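Local coordinates for protein acetyltransferase, GNAT family (Colwellia psychrerythraea, PDB 3IWG) that probably transfers an acyl group, as a GNAT-family enzyme built from two acetyltransferase regions, at residues S14-L19 against K52-F57; G38-A43 against L66-L71; T119-S124 against I268-F273. All coordinates share one frame; numbering follows the deposited sequence.

Contact 1 of 3, residues S14-L19 against K52-F57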
ATOM      1  N   SER A  14     -15.187  -7.138  12.911  1.00 33.15           N
ATOM      2  CA  SER A  14     -16.446  -7.787  12.493  1.00 33.63           C
ATOM      3  C   SER A  14     -17.526  -7.671  13.547  1.00 32.91           C
ATOM      4  O   SER A  14     -18.662  -7.493  13.214  1.00 33.69           O
ATOM      5  CB  SER A  14     -16.238  -9.291  12.128  1.00 33.42           C
ATOM      6  OG  SER A  14     -16.450 -10.184  13.253  1.00 33.25           O
ATOM      7  N   ASP A  15     -17.161  -7.789  14.809  1.00 32.81           N
ATOM      8  CA  ASP A  15     -18.082  -7.575  15.920  1.00 32.88           C
ATOM      9  C   ASP A  15     -18.759  -6.186  15.968  1.00 32.88           C
ATOM     10  O   ASP A  15     -19.727  -5.987  16.682  1.00 32.01           O
ATOM     11  CB  ASP A  15     -17.312  -7.751  17.227  1.00 32.98           C
ATOM     12  CG  ASP A  15     -18.112  -8.453  18.269  1.00 34.68           C
ATOM     13  OD1 ASP A  15     -19.329  -8.649  18.030  1.00 37.18           O
ATOM     14  OD2 ASP A  15     -17.535  -8.821  19.327  1.00 37.91           O
ATOM     15  N   LEU A  16     -18.198  -5.213  15.249  1.00 33.55           N
ATOM     16  CA  LEU A  16     -18.642  -3.818  15.310  1.00 33.30           C
ATOM     17  C   LEU A  16     -19.335  -3.323  14.039  1.00 34.17           C
ATOM     18  O   LEU A  16     -19.698  -2.150  13.955  1.00 34.51           O
ATOM     19  CB  LEU A  16     -17.431  -2.921  15.616  1.00 32.70           C
ATOM     20  CG  LEU A  16     -16.805  -3.132  16.984  1.00 30.77           C
ATOM     21  CD1 LEU A  16     -15.828  -2.063  17.257  1.00 28.73           C
ATOM     22  CD2 LEU A  16     -17.868  -3.167  18.087  1.00 31.51           C
ATOM     23  N   THR A  17     -19.526  -4.217  13.070  1.00 34.95           N
ATOM     24  CA  THR A  17     -20.184  -3.902  11.798  1.00 35.60           C
ATOM     25  C   THR A  17     -21.453  -3.063  11.885  1.00 35.50           C
ATOM     26  O   THR A  17     -21.587  -2.059  11.175  1.00 35.21           O
ATOM     27  CB  THR A  17     -20.519  -5.196  11.037  1.00 35.60           C
ATOM     28  OG1 THR A  17     -19.329  -5.644  10.405  1.00 35.82           O
ATOM     29  CG2 THR A  17     -21.606  -4.974   9.959  1.00 37.11           C
ATOM     30  N   GLN A  18     -22.364  -3.477  12.759  1.00 36.06           N
ATOM     31  CA  GLN A  18     -23.616  -2.768  12.955  1.00 36.25           C
ATOM     32  C   GLN A  18     -23.404  -1.483  13.730  1.00 34.37           C
ATOM     33  O   GLN A  18     -23.956  -0.458  13.379  1.00 34.34           O
ATOM     34  CB  GLN A  18     -24.620  -3.615  13.725  1.00 37.77           C
ATOM     35  CG  GLN A  18     -25.682  -4.365  12.892  1.00 42.68           C
ATOM     36  CD  GLN A  18     -26.888  -4.761  13.774  1.00 48.15           C
ATOM     37  OE1 GLN A  18     -26.782  -4.772  15.022  1.00 49.89           O
ATOM     38  NE2 GLN A  18     -28.037  -5.069  13.129  1.00 51.49           N
ATOM     39  N   LEU A  19     -22.645  -1.538  14.808  1.00 32.58           N
ATOM     40  CA  LEU A  19     -22.431  -0.347  15.592  1.00 31.61           C
ATOM     41  C   LEU A  19     -21.697   0.727  14.764  1.00 30.94           C
ATOM     42  O   LEU A  19     -22.056   1.918  14.824  1.00 28.62           O
ATOM     43  CB  LEU A  19     -21.697  -0.684  16.883  1.00 31.72           C
ATOM     44  CG  LEU A  19     -22.529  -1.433  17.933  1.00 32.17           C
ATOM     45  CD1 LEU A  19     -21.599  -1.973  19.029  1.00 32.40           C
ATOM     46  CD2 LEU A  19     -23.618  -0.510  18.549  1.00 30.86           C
ATOM     47  N   LYS A  52     -23.653  -8.359  28.814  1.00 44.94           N
ATOM     48  CA  LYS A  52     -23.087  -9.243  27.790  1.00 45.07           C
ATOM     49  C   LYS A  52     -23.724  -9.077  26.399  1.00 44.75           C
ATOM     50  O   LYS A  52     -23.538  -9.933  25.510  1.00 45.06           O
ATOM     51  CB  LYS A  52     -23.095 -10.712  28.255  1.00 45.57           C
ATOM     52  CG  LYS A  52     -21.753 -11.441  28.014  1.00 46.49           C
ATOM     53  CD  LYS A  52     -21.583 -12.681  28.930  1.00 46.82           C
ATOM     54  CE  LYS A  52     -20.104 -12.942  29.253  1.00 47.40           C
ATOM     55  NZ  LYS A  52     -19.739 -14.393  29.207  1.00 46.64           N
ATOM     56  N   ASN A  53     -24.441  -7.966  26.202  1.00 43.95           N
ATOM     57  CA  ASN A  53     -24.713  -7.485  24.840  1.00 43.17           C
ATOM     58  C   ASN A  53     -23.875  -6.243  24.477  1.00 41.33           C
ATOM     59  O   ASN A  53     -23.833  -5.250  25.215  1.00 41.37           O
ATOM     60  CB  ASN A  53     -26.218  -7.212  24.598  1.00 43.50           C
ATOM     61  CG  ASN A  53     -26.529  -6.904  23.104  1.00 44.85           C
ATOM     62  OD1 ASN A  53     -27.399  -6.083  22.798  1.00 45.94           O
ATOM     63  ND2 ASN A  53     -25.774  -7.541  22.180  1.00 44.89           N
ATOM     64  N   LEU A  54     -23.237  -6.312  23.321  1.00 39.11           N
ATOM     65  CA  LEU A  54     -22.418  -5.226  22.802  1.00 37.58           C
ATOM     66  C   LEU A  54     -23.248  -4.024  22.314  1.00 36.60           C
ATOM     67  O   LEU A  54     -23.756  -4.043  21.202  1.00 36.47           O
ATOM     68  CB  LEU A  54     -21.597  -5.772  21.644  1.00 37.32           C
ATOM     69  CG  LEU A  54     -20.585  -4.857  20.971  1.00 36.19           C
ATOM     70  CD1 LEU A  54     -19.630  -4.299  22.029  1.00 32.73           C
ATOM     71  CD2 LEU A  54     -19.868  -5.686  19.868  1.00 34.11           C
ATOM     72  N   VAL A  55     -23.350  -2.972  23.125  1.00 35.31           N
ATOM     73  CA  VAL A  55     -24.226  -1.815  22.820  1.00 34.18           C
ATOM     74  C   VAL A  55     -23.504  -0.490  22.482  1.00 33.13           C
ATOM     75  O   VAL A  55     -24.150   0.566  22.284  1.00 33.31           O
ATOM     76  CB  VAL A  55     -25.188  -1.586  23.988  1.00 34.20           C
ATOM     77  CG1 VAL A  55     -25.915  -2.902  24.306  1.00 35.23           C
ATOM     78  CG2 VAL A  55     -24.443  -1.064  25.212  1.00 33.51           C
ATOM     79  N   GLY A  56     -22.173  -0.543  22.426  1.00 31.40           N
ATOM     80  CA  GLY A  56     -21.370   0.582  21.960  1.00 29.99           C
ATOM     81  C   GLY A  56     -19.892   0.273  21.869  1.00 28.74           C
ATOM     82  O   GLY A  56     -19.461  -0.816  22.250  1.00 28.03           O
ATOM     83  N   PHE A  57     -19.104   1.248  21.406  1.00 27.01           N
ATOM     84  CA  PHE A  57     -17.661   1.066  21.267  1.00 26.14           C
ATOM     85  C   PHE A  57     -16.860   2.389  21.220  1.00 26.00           C
ATOM     86  O   PHE A  57     -17.404   3.476  21.001  1.00 25.89           O
ATOM     87  CB  PHE A  57     -17.342   0.282  19.971  1.00 25.44           C
ATOM     88  CG  PHE A  57     -17.358   1.148  18.760  1.00 25.17           C
ATOM     89  CD1 PHE A  57     -18.540   1.413  18.096  1.00 27.06           C
ATOM     90  CD2 PHE A  57     -16.210   1.783  18.334  1.00 24.15           C
ATOM     91  CE1 PHE A  57     -18.554   2.265  16.979  1.00 27.45           C
ATOM     92  CE2 PHE A  57     -16.222   2.633  17.259  1.00 22.22           C
ATOM     93  CZ  PHE A  57     -17.387   2.880  16.581  1.00 24.61           C
TER
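L54 meets three residues of the helical segment S14-L19. Its CG is anti to the backbone N (chi1 -176°), which carries the branched end toward D15, L16 and L19. L54 CD2 lies 3.2 Å from D15 O. The D15 carboxylate is beside the same methyl. L16 CD2 packs 3.7 Å from L54 CD2, and the two leucine side chains cross at about a right angle. L19 comes in from the next turn and sets its CD1 3.6 Å from L54 CG.

V55 points away from the helix, so L19 meets its backbone. L19 CD2 rests 3.9 Å from V55 O. G56 brings no side chain, and its N lies 3.7 Å from L19 CD1. V55 and G56 both pair with F48 on strand 44-50, which makes a classic beta bulge.

F57 turns back toward the helix. Its ring is met obliquely by two leucines. L16 CD1 sits 3.9 Å from F57 CG, and L19 CB lies 4.0 Å from F57 CD1. Y70 of strand 65-71 also touches both F57 and L19.

In this GNAT region, helix 17-26 and the 3-10 turn just before it thus cover one side of strand 53-60. L16 and L19 fill the interface, with H45 and I10 also against L16. The two segments share no hydrogen bond. Their cohesion therefore rests on apolar contact of L16, L19, L54 and F57, while the D15 carboxylate only borders it.

Contact 2 of 3, residues G38-A43 against L66-L71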
ATOM      1  N   GLY A  38      -8.711   5.082   7.273  1.00 30.13           N
ATOM      2  CA  GLY A  38      -7.273   4.815   7.308  1.00 29.19           C
ATOM      3  C   GLY A  38      -6.904   4.613   8.754  1.00 29.57           C
ATOM      4  O   GLY A  38      -6.622   3.480   9.132  1.00 29.38           O
ATOM      5  N   PHE A  39      -6.944   5.693   9.561  1.00 29.40           N
ATOM      6  CA  PHE A  39      -6.505   5.641  10.979  1.00 29.33           C
ATOM      7  C   PHE A  39      -7.400   4.851  11.909  1.00 28.25           C
ATOM      8  O   PHE A  39      -6.902   4.050  12.654  1.00 27.74           O
ATOM      9  CB  PHE A  39      -6.302   7.047  11.634  1.00 29.65           C
ATOM     10  CG  PHE A  39      -5.339   7.961  10.902  1.00 33.01           C
ATOM     11  CD1 PHE A  39      -4.173   7.473  10.328  1.00 34.33           C
ATOM     12  CD2 PHE A  39      -5.591   9.346  10.830  1.00 36.28           C
ATOM     13  CE1 PHE A  39      -3.288   8.337   9.630  1.00 35.22           C
ATOM     14  CE2 PHE A  39      -4.691  10.231  10.137  1.00 34.88           C
ATOM     15  CZ  PHE A  39      -3.555   9.709   9.538  1.00 36.40           C
ATOM     16  N   ALA A  40      -8.704   5.108  11.935  1.00 27.92           N
ATOM     17  CA  ALA A  40      -9.562   4.449  12.931  1.00 27.51           C
ATOM     18  C   ALA A  40      -9.488   2.891  12.962  1.00 27.26           C
ATOM     19  O   ALA A  40      -9.383   2.290  14.030  1.00 28.46           O
ATOM     20  CB  ALA A  40     -11.022   4.926  12.778  1.00 27.75           C
ATOM     21  N   PRO A  41      -9.533   2.217  11.814  1.00 27.15           N
ATOM     22  CA  PRO A  41      -9.437   0.734  11.813  1.00 26.92           C
ATOM     23  C   PRO A  41      -8.078   0.199  12.301  1.00 26.92           C
ATOM     24  O   PRO A  41      -7.992  -0.959  12.692  1.00 26.00           O
ATOM     25  CB  PRO A  41      -9.641   0.367  10.338  1.00 27.13           C
ATOM     26  CG  PRO A  41     -10.199   1.564   9.690  1.00 27.04           C
ATOM     27  CD  PRO A  41      -9.647   2.736  10.457  1.00 27.74           C
HETATM   28  N   MSE A  42      -7.034   1.036  12.268  1.00 26.74           N
HETATM   29  CA  MSE A  42      -5.737   0.656  12.880  1.00 27.24           C
HETATM   30  C   MSE A  42      -5.686   0.852  14.399  1.00 27.49           C
HETATM   31  O   MSE A  42      -4.835   0.274  15.047  1.00 27.78           O
HETATM   32  CB  MSE A  42      -4.585   1.467  12.299  1.00 28.27           C
HETATM   33  CG  MSE A  42      -4.465   1.513  10.787  1.00 27.81           C
HETATM   34 SE   MSE A  42      -3.058   2.835  10.311  0.60 33.46          SE
HETATM   35  CE  MSE A  42      -1.501   1.756  10.921  1.00 30.97           C
ATOM     36  N   ALA A  43      -6.580   1.678  14.954  1.00 27.33           N
ATOM     37  CA  ALA A  43      -6.582   2.044  16.387  1.00 26.86           C
ATOM     38  C   ALA A  43      -7.091   0.886  17.237  1.00 26.68           C
ATOM     39  O   ALA A  43      -7.708  -0.017  16.686  1.00 26.19           O
ATOM     40  CB  ALA A  43      -7.512   3.277  16.597  1.00 26.57           C
ATOM     41  N   LEU A  66      -8.637   9.252  21.569  1.00 26.68           N
ATOM     42  CA  LEU A  66      -9.853   8.731  21.008  1.00 26.52           C
ATOM     43  C   LEU A  66     -10.026   9.221  19.597  1.00 25.42           C
ATOM     44  O   LEU A  66      -9.675  10.340  19.251  1.00 26.75           O
ATOM     45  CB  LEU A  66     -11.078   9.128  21.847  1.00 26.44           C
ATOM     46  CG  LEU A  66     -11.512   8.226  23.010  1.00 30.07           C
ATOM     47  CD1 LEU A  66     -10.348   7.890  23.903  1.00 33.40           C
ATOM     48  CD2 LEU A  66     -12.660   8.884  23.876  1.00 32.63           C
ATOM     49  N   LEU A  67     -10.574   8.361  18.781  1.00 24.38           N
ATOM     50  CA  LEU A  67     -10.870   8.677  17.413  1.00 25.53           C
ATOM     51  C   LEU A  67     -12.358   8.507  17.163  1.00 25.76           C
ATOM     52  O   LEU A  67     -12.901   9.185  16.317  1.00 25.51           O
ATOM     53  CB  LEU A  67     -10.047   7.759  16.445  1.00 25.15           C
ATOM     54  CG  LEU A  67      -8.497   7.944  16.350  1.00 27.67           C
ATOM     55  CD1 LEU A  67      -7.844   7.185  15.122  1.00 28.75           C
ATOM     56  CD2 LEU A  67      -8.030   9.416  16.292  1.00 26.60           C
ATOM     57  N   GLN A  68     -12.996   7.559  17.857  1.00 27.35           N
ATOM     58  CA  GLN A  68     -14.419   7.239  17.654  1.00 27.81           C
ATOM     59  C   GLN A  68     -15.025   6.825  19.002  1.00 28.10           C
ATOM     60  O   GLN A  68     -14.331   6.227  19.837  1.00 27.79           O
ATOM     61  CB  GLN A  68     -14.583   6.090  16.647  1.00 27.36           C
ATOM     62  CG  GLN A  68     -14.085   6.384  15.254  1.00 28.25           C
ATOM     63  CD  GLN A  68     -14.306   5.211  14.262  1.00 28.01           C
ATOM     64  OE1 GLN A  68     -14.356   4.054  14.654  1.00 25.01           O
ATOM     65  NE2 GLN A  68     -14.406   5.531  12.965  1.00 27.88           N
ATOM     66  N   TYR A  69     -16.292   7.170  19.196  1.00 27.91           N
ATOM     67  CA  TYR A  69     -17.059   6.800  20.386  1.00 28.64           C
ATOM     68  C   TYR A  69     -18.541   6.729  20.017  1.00 28.94           C
ATOM     69  O   TYR A  69     -19.069   7.594  19.290  1.00 28.92           O
ATOM     70  CB  TYR A  69     -16.875   7.815  21.478  1.00 28.50           C
ATOM     71  CG  TYR A  69     -17.724   7.571  22.723  1.00 30.17           C
ATOM     72  CD1 TYR A  69     -19.057   7.983  22.799  1.00 30.02           C
ATOM     73  CD2 TYR A  69     -17.174   6.935  23.837  1.00 31.28           C
ATOM     74  CE1 TYR A  69     -19.824   7.741  23.966  1.00 30.19           C
ATOM     75  CE2 TYR A  69     -17.919   6.687  24.972  1.00 31.33           C
ATOM     76  CZ  TYR A  69     -19.229   7.111  25.041  1.00 30.78           C
ATOM     77  OH  TYR A  69     -19.899   6.870  26.193  1.00 31.32           O
ATOM     78  N   TYR A  70     -19.209   5.691  20.481  1.00 29.45           N
ATOM     79  CA  TYR A  70     -20.606   5.523  20.145  1.00 30.78           C
ATOM     80  C   TYR A  70     -21.265   4.620  21.171  1.00 32.49           C
ATOM     81  O   TYR A  70     -20.733   3.551  21.481  1.00 33.33           O
ATOM     82  CB  TYR A  70     -20.769   4.934  18.745  1.00 30.48           C
ATOM     83  CG  TYR A  70     -22.195   4.686  18.376  1.00 30.99           C
ATOM     84  CD1 TYR A  70     -22.952   5.689  17.814  1.00 31.18           C
ATOM     85  CD2 TYR A  70     -22.805   3.471  18.639  1.00 32.25           C
ATOM     86  CE1 TYR A  70     -24.261   5.509  17.491  1.00 30.63           C
ATOM     87  CE2 TYR A  70     -24.139   3.259  18.308  1.00 33.92           C
ATOM     88  CZ  TYR A  70     -24.872   4.297  17.746  1.00 33.25           C
ATOM     89  OH  TYR A  70     -26.199   4.138  17.422  1.00 31.15           O
ATOM     90  N   LEU A  71     -22.413   5.058  21.682  1.00 33.69           N
ATOM     91  CA  LEU A  71     -23.334   4.221  22.489  1.00 34.83           C
ATOM     92  C   LEU A  71     -24.712   4.209  21.874  1.00 35.83           C
ATOM     93  O   LEU A  71     -25.195   5.238  21.406  1.00 35.70           O
ATOM     94  CB  LEU A  71     -23.490   4.789  23.893  1.00 34.34           C
ATOM     95  CG  LEU A  71     -22.884   3.924  24.979  1.00 35.13           C
ATOM     96  CD1 LEU A  71     -23.103   4.574  26.333  1.00 36.16           C
ATOM     97  CD2 LEU A  71     -23.462   2.518  24.960  1.00 32.85           C
TER
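L67 supplies the apolar half of this contact, through one methyl. Its CD1 lies 3.8 Å from F39 CB. The same CD1 is 3.9 Å from A40 N and 4.2 Å from A43 CB, so it sits against one turn of the helical chain. The F39 ring itself leads away from the strand and meets W35 edge-to-face.

The other half is a methyl against an amide. A40 CB lies above the flat face of the Q68 side-chain amide, nearest its nitrogen end, at 3.4 Å from Q68 NE2 and 3.6 Å from Q68 CD. The Q68 chain is extended beyond CG (chi2 -178°), and this carries the amide across to A40. The polar end has its own partner, since Q68 OE1 is hydrogen-bonded to K20 on helix 17-26.

Two successive strand residues serve the contact. L67 departs from extended geometry (psi -32°), which probably lets both L67 and Q68 point toward G38-A43. Both also bond to C59 through their backbones. On the helical side, A43 N donates to A40 O at 3.0 Å, and A40 O also bonds to H45 NE2.

The contact thus sets the helical chain around F39-A43 against strand 65-71. Strand 65-71 runs beside the parallel strand 99-103, consistent with the parallel pair that borders the acetyl-CoA site in GNAT relatives. The interface is small and without hydrogen bonds of its own. Close packing by A40 and the bond to K20 probably fix the turn of the buried Q68 amide.

Contact 3 of 3, residues T119-S124 against I268-F273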
ATOM      1  N   THR A 119      -8.554  21.668  27.182  1.00 28.74           N
ATOM      2  CA  THR A 119      -8.145  22.568  26.104  1.00 28.52           C
ATOM      3  C   THR A 119      -8.432  21.982  24.740  1.00 28.45           C
ATOM      4  O   THR A 119      -8.845  20.809  24.594  1.00 28.89           O
ATOM      5  CB  THR A 119      -6.646  22.940  26.205  1.00 28.83           C
ATOM      6  OG1 THR A 119      -5.858  21.739  26.154  1.00 31.52           O
ATOM      7  CG2 THR A 119      -6.332  23.754  27.513  1.00 28.03           C
ATOM      8  N   PHE A 120      -8.245  22.800  23.724  1.00 28.12           N
ATOM      9  CA  PHE A 120      -8.438  22.331  22.401  1.00 29.26           C
ATOM     10  C   PHE A 120      -7.634  23.114  21.404  1.00 28.83           C
ATOM     11  O   PHE A 120      -7.228  24.234  21.654  1.00 29.05           O
ATOM     12  CB  PHE A 120      -9.902  22.450  22.016  1.00 30.05           C
ATOM     13  CG  PHE A 120     -10.264  23.815  21.497  1.00 32.38           C
ATOM     14  CD1 PHE A 120     -10.328  24.891  22.348  1.00 31.91           C
ATOM     15  CD2 PHE A 120     -10.471  24.026  20.132  1.00 33.47           C
ATOM     16  CE1 PHE A 120     -10.621  26.162  21.854  1.00 32.92           C
ATOM     17  CE2 PHE A 120     -10.762  25.293  19.649  1.00 31.91           C
ATOM     18  CZ  PHE A 120     -10.847  26.346  20.500  1.00 31.83           C
ATOM     19  N   LYS A 121      -7.456  22.497  20.245  1.00 28.67           N
ATOM     20  CA  LYS A 121      -7.129  23.216  19.052  1.00 28.48           C
ATOM     21  C   LYS A 121      -7.761  22.568  17.832  1.00 27.64           C
ATOM     22  O   LYS A 121      -8.101  21.375  17.833  1.00 27.52           O
ATOM     23  CB  LYS A 121      -5.634  23.247  18.898  1.00 29.57           C
ATOM     24  CG  LYS A 121      -5.038  21.883  18.673  1.00 31.08           C
ATOM     25  CD  LYS A 121      -3.528  21.999  18.714  1.00 35.81           C
ATOM     26  CE  LYS A 121      -2.831  20.692  19.076  1.00 37.40           C
ATOM     27  NZ  LYS A 121      -1.393  20.992  19.253  1.00 38.66           N
ATOM     28  N   VAL A 122      -7.900  23.359  16.780  1.00 26.45           N
ATOM     29  CA  VAL A 122      -8.451  22.871  15.535  1.00 26.66           C
ATOM     30  C   VAL A 122      -7.394  22.061  14.822  1.00 26.83           C
ATOM     31  O   VAL A 122      -6.272  22.441  14.791  1.00 27.12           O
ATOM     32  CB  VAL A 122      -8.903  24.033  14.645  1.00 26.21           C
ATOM     33  CG1 VAL A 122      -9.600  23.530  13.399  1.00 23.12           C
ATOM     34  CG2 VAL A 122      -9.863  24.913  15.441  1.00 27.63           C
ATOM     35  N   ASN A 123      -7.771  20.949  14.238  1.00 27.14           N
ATOM     36  CA  ASN A 123      -6.815  20.156  13.441  1.00 28.02           C
ATOM     37  C   ASN A 123      -6.992  20.369  11.925  1.00 27.33           C
ATOM     38  O   ASN A 123      -6.063  20.481  11.207  1.00 27.77           O
ATOM     39  CB  ASN A 123      -7.066  18.687  13.755  1.00 28.31           C
ATOM     40  CG  ASN A 123      -6.163  17.758  12.992  1.00 28.36           C
ATOM     41  OD1 ASN A 123      -6.569  17.175  12.003  1.00 23.71           O
ATOM     42  ND2 ASN A 123      -4.945  17.566  13.501  1.00 25.23           N
ATOM     43  N   SER A 124      -8.209  20.393  11.439  1.00 27.79           N
ATOM     44  CA  SER A 124      -8.422  20.591  10.025  1.00 28.23           C
ATOM     45  C   SER A 124      -9.804  21.057   9.731  1.00 27.06           C
ATOM     46  O   SER A 124     -10.662  21.085  10.601  1.00 27.33           O
ATOM     47  CB  SER A 124      -8.111  19.297   9.224  1.00 29.68           C
ATOM     48  OG  SER A 124      -8.305  18.143   9.987  1.00 30.84           O
ATOM     49  N   ILE A 268     -12.283  19.411  12.361  1.00 24.53           N
ATOM     50  CA  ILE A 268     -11.832  18.340  13.248  1.00 24.30           C
ATOM     51  C   ILE A 268     -11.005  19.031  14.308  1.00 23.92           C
ATOM     52  O   ILE A 268     -10.059  19.800  14.009  1.00 24.38           O
ATOM     53  CB  ILE A 268     -10.935  17.250  12.547  1.00 23.82           C
ATOM     54  CG1 ILE A 268     -11.745  16.457  11.547  1.00 25.32           C
ATOM     55  CG2 ILE A 268     -10.403  16.285  13.556  1.00 22.26           C
ATOM     56  CD1 ILE A 268     -10.960  15.407  10.662  1.00 27.21           C
ATOM     57  N   VAL A 269     -11.312  18.707  15.543  1.00 23.61           N
ATOM     58  CA  VAL A 269     -10.698  19.352  16.667  1.00 23.69           C
ATOM     59  C   VAL A 269      -9.999  18.315  17.490  1.00 24.25           C
ATOM     60  O   VAL A 269     -10.498  17.184  17.641  1.00 25.74           O
ATOM     61  CB  VAL A 269     -11.798  20.053  17.542  1.00 23.77           C
ATOM     62  CG1 VAL A 269     -11.185  20.684  18.770  1.00 21.85           C
ATOM     63  CG2 VAL A 269     -12.636  21.071  16.718  1.00 22.60           C
ATOM     64  N   GLN A 270      -8.889  18.712  18.076  1.00 24.98           N
ATOM     65  CA  GLN A 270      -8.153  17.892  19.013  1.00 25.92           C
ATOM     66  C   GLN A 270      -8.372  18.448  20.383  1.00 25.81           C
ATOM     67  O   GLN A 270      -7.948  19.589  20.628  1.00 26.57           O
ATOM     68  CB  GLN A 270      -6.642  17.954  18.725  1.00 26.48           C
ATOM     69  CG  GLN A 270      -5.817  17.028  19.597  1.00 27.70           C
ATOM     70  CD  GLN A 270      -4.320  17.082  19.308  1.00 29.97           C
ATOM     71  OE1 GLN A 270      -3.876  17.502  18.226  1.00 30.70           O
ATOM     72  NE2 GLN A 270      -3.535  16.693  20.299  1.00 28.73           N
ATOM     73  N   PHE A 271      -8.981  17.639  21.262  1.00 25.44           N
ATOM     74  CA  PHE A 271      -9.278  17.993  22.666  1.00 25.99           C
ATOM     75  C   PHE A 271      -8.319  17.303  23.610  1.00 27.16           C
ATOM     76  O   PHE A 271      -7.947  16.138  23.372  1.00 27.71           O
ATOM     77  CB  PHE A 271     -10.679  17.541  23.068  1.00 25.29           C
ATOM     78  CG  PHE A 271     -11.775  18.369  22.496  1.00 24.45           C
ATOM     79  CD1 PHE A 271     -12.046  19.633  23.002  1.00 23.57           C
ATOM     80  CD2 PHE A 271     -12.561  17.891  21.469  1.00 27.34           C
ATOM     81  CE1 PHE A 271     -13.068  20.421  22.492  1.00 21.51           C
ATOM     82  CE2 PHE A 271     -13.615  18.680  20.948  1.00 26.93           C
ATOM     83  CZ  PHE A 271     -13.854  19.952  21.470  1.00 25.02           C
ATOM     84  N   GLU A 272      -7.896  18.008  24.655  1.00 28.29           N
ATOM     85  CA  GLU A 272      -7.047  17.412  25.683  1.00 29.67           C
ATOM     86  C   GLU A 272      -7.921  17.242  26.903  1.00 31.17           C
ATOM     87  O   GLU A 272      -8.684  18.135  27.246  1.00 31.12           O
ATOM     88  CB  GLU A 272      -5.835  18.272  26.036  1.00 29.51           C
ATOM     89  CG  GLU A 272      -4.941  18.698  24.842  1.00 30.47           C
ATOM     90  CD  GLU A 272      -4.274  17.538  24.102  1.00 30.91           C
ATOM     91  OE1 GLU A 272      -3.711  16.660  24.787  1.00 29.80           O
ATOM     92  OE2 GLU A 272      -4.304  17.521  22.840  1.00 29.45           O
ATOM     93  N   PHE A 273      -7.808  16.089  27.545  1.00 33.04           N
ATOM     94  CA  PHE A 273      -8.590  15.787  28.715  1.00 34.60           C
ATOM     95  C   PHE A 273      -8.062  16.365  30.030  1.00 37.04           C
ATOM     96  O   PHE A 273      -6.837  16.440  30.294  1.00 36.76           O
ATOM     97  CB  PHE A 273      -8.736  14.283  28.896  1.00 34.44           C
ATOM     98  CG  PHE A 273      -9.608  13.638  27.881  1.00 33.03           C
ATOM     99  CD1 PHE A 273     -10.635  14.348  27.267  1.00 31.92           C
ATOM    100  CD2 PHE A 273      -9.425  12.298  27.553  1.00 30.83           C
ATOM    101  CE1 PHE A 273     -11.422  13.759  26.307  1.00 32.10           C
ATOM    102  CE2 PHE A 273     -10.254  11.679  26.613  1.00 31.04           C
ATOM    103  CZ  PHE A 273     -11.249  12.410  25.980  1.00 30.40           C
TER
HETATM  104  O   HOH W   1      -4.496  18.709  15.896  1.00 25.58           O
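K121 and Q270 are brought side by side by different first torsions. K121 CG stands between the backbone N and carbonyl carbon (chi1 65°), while Q270 CG is anti to its N (chi1 -175°). Both chains then run extended the same way, with K121 CE 3.5 Å from Q270 OE1. That oxygen takes a bond from a water, which in turn accepts from N123 ND2.

The backbones form an antiparallel ladder. K121 N donates to Q270 O, and Q270 N returns the bond to K121 O at 2.8 Å. At a classic beta bulge, I268 O accepts from two amides, N123 N at 2.6 Å and S124 N at 3.2 Å. On the face opposite K121, V269 CG1 packs at the edge of the F120 ring, 3.7 Å from F120 CD2.

S124 OG donates to N123 OD1 at 2.8 Å and also lies against I268 CB. An alanine in place of S124 takes this donor from N123 OD1, and the amide would probably be freer to turn away from its water.

Strand 262-273 runs between strands 99-103 and 117-129, joining the C-terminal end to the first GNAT region. Backbone bonds hold the pair, and a water links N123 to Q270.

How the contacts relate
Contacts 1 and 2 are neighbours, with centres 13 Å apart. Strands 53-60 and 65-71 lie side by side, and F57 N probably bonds to Y70 O. Their segments alternate along the chain, so helices 17-26 and 33-39 come first and the two strands follow. Both contacts set helical chain on strands of the first GNAT region. Contact 3 closes much later in the chain, its segments 144 residues apart. Its centre is about 16 Å from that of contact 2 and about 27 Å from that of contact 1. Strand 117-129 lies between strands 262-273 and 241-247, so contact 3 joins the two GNAT regions, which appear to exchange strands.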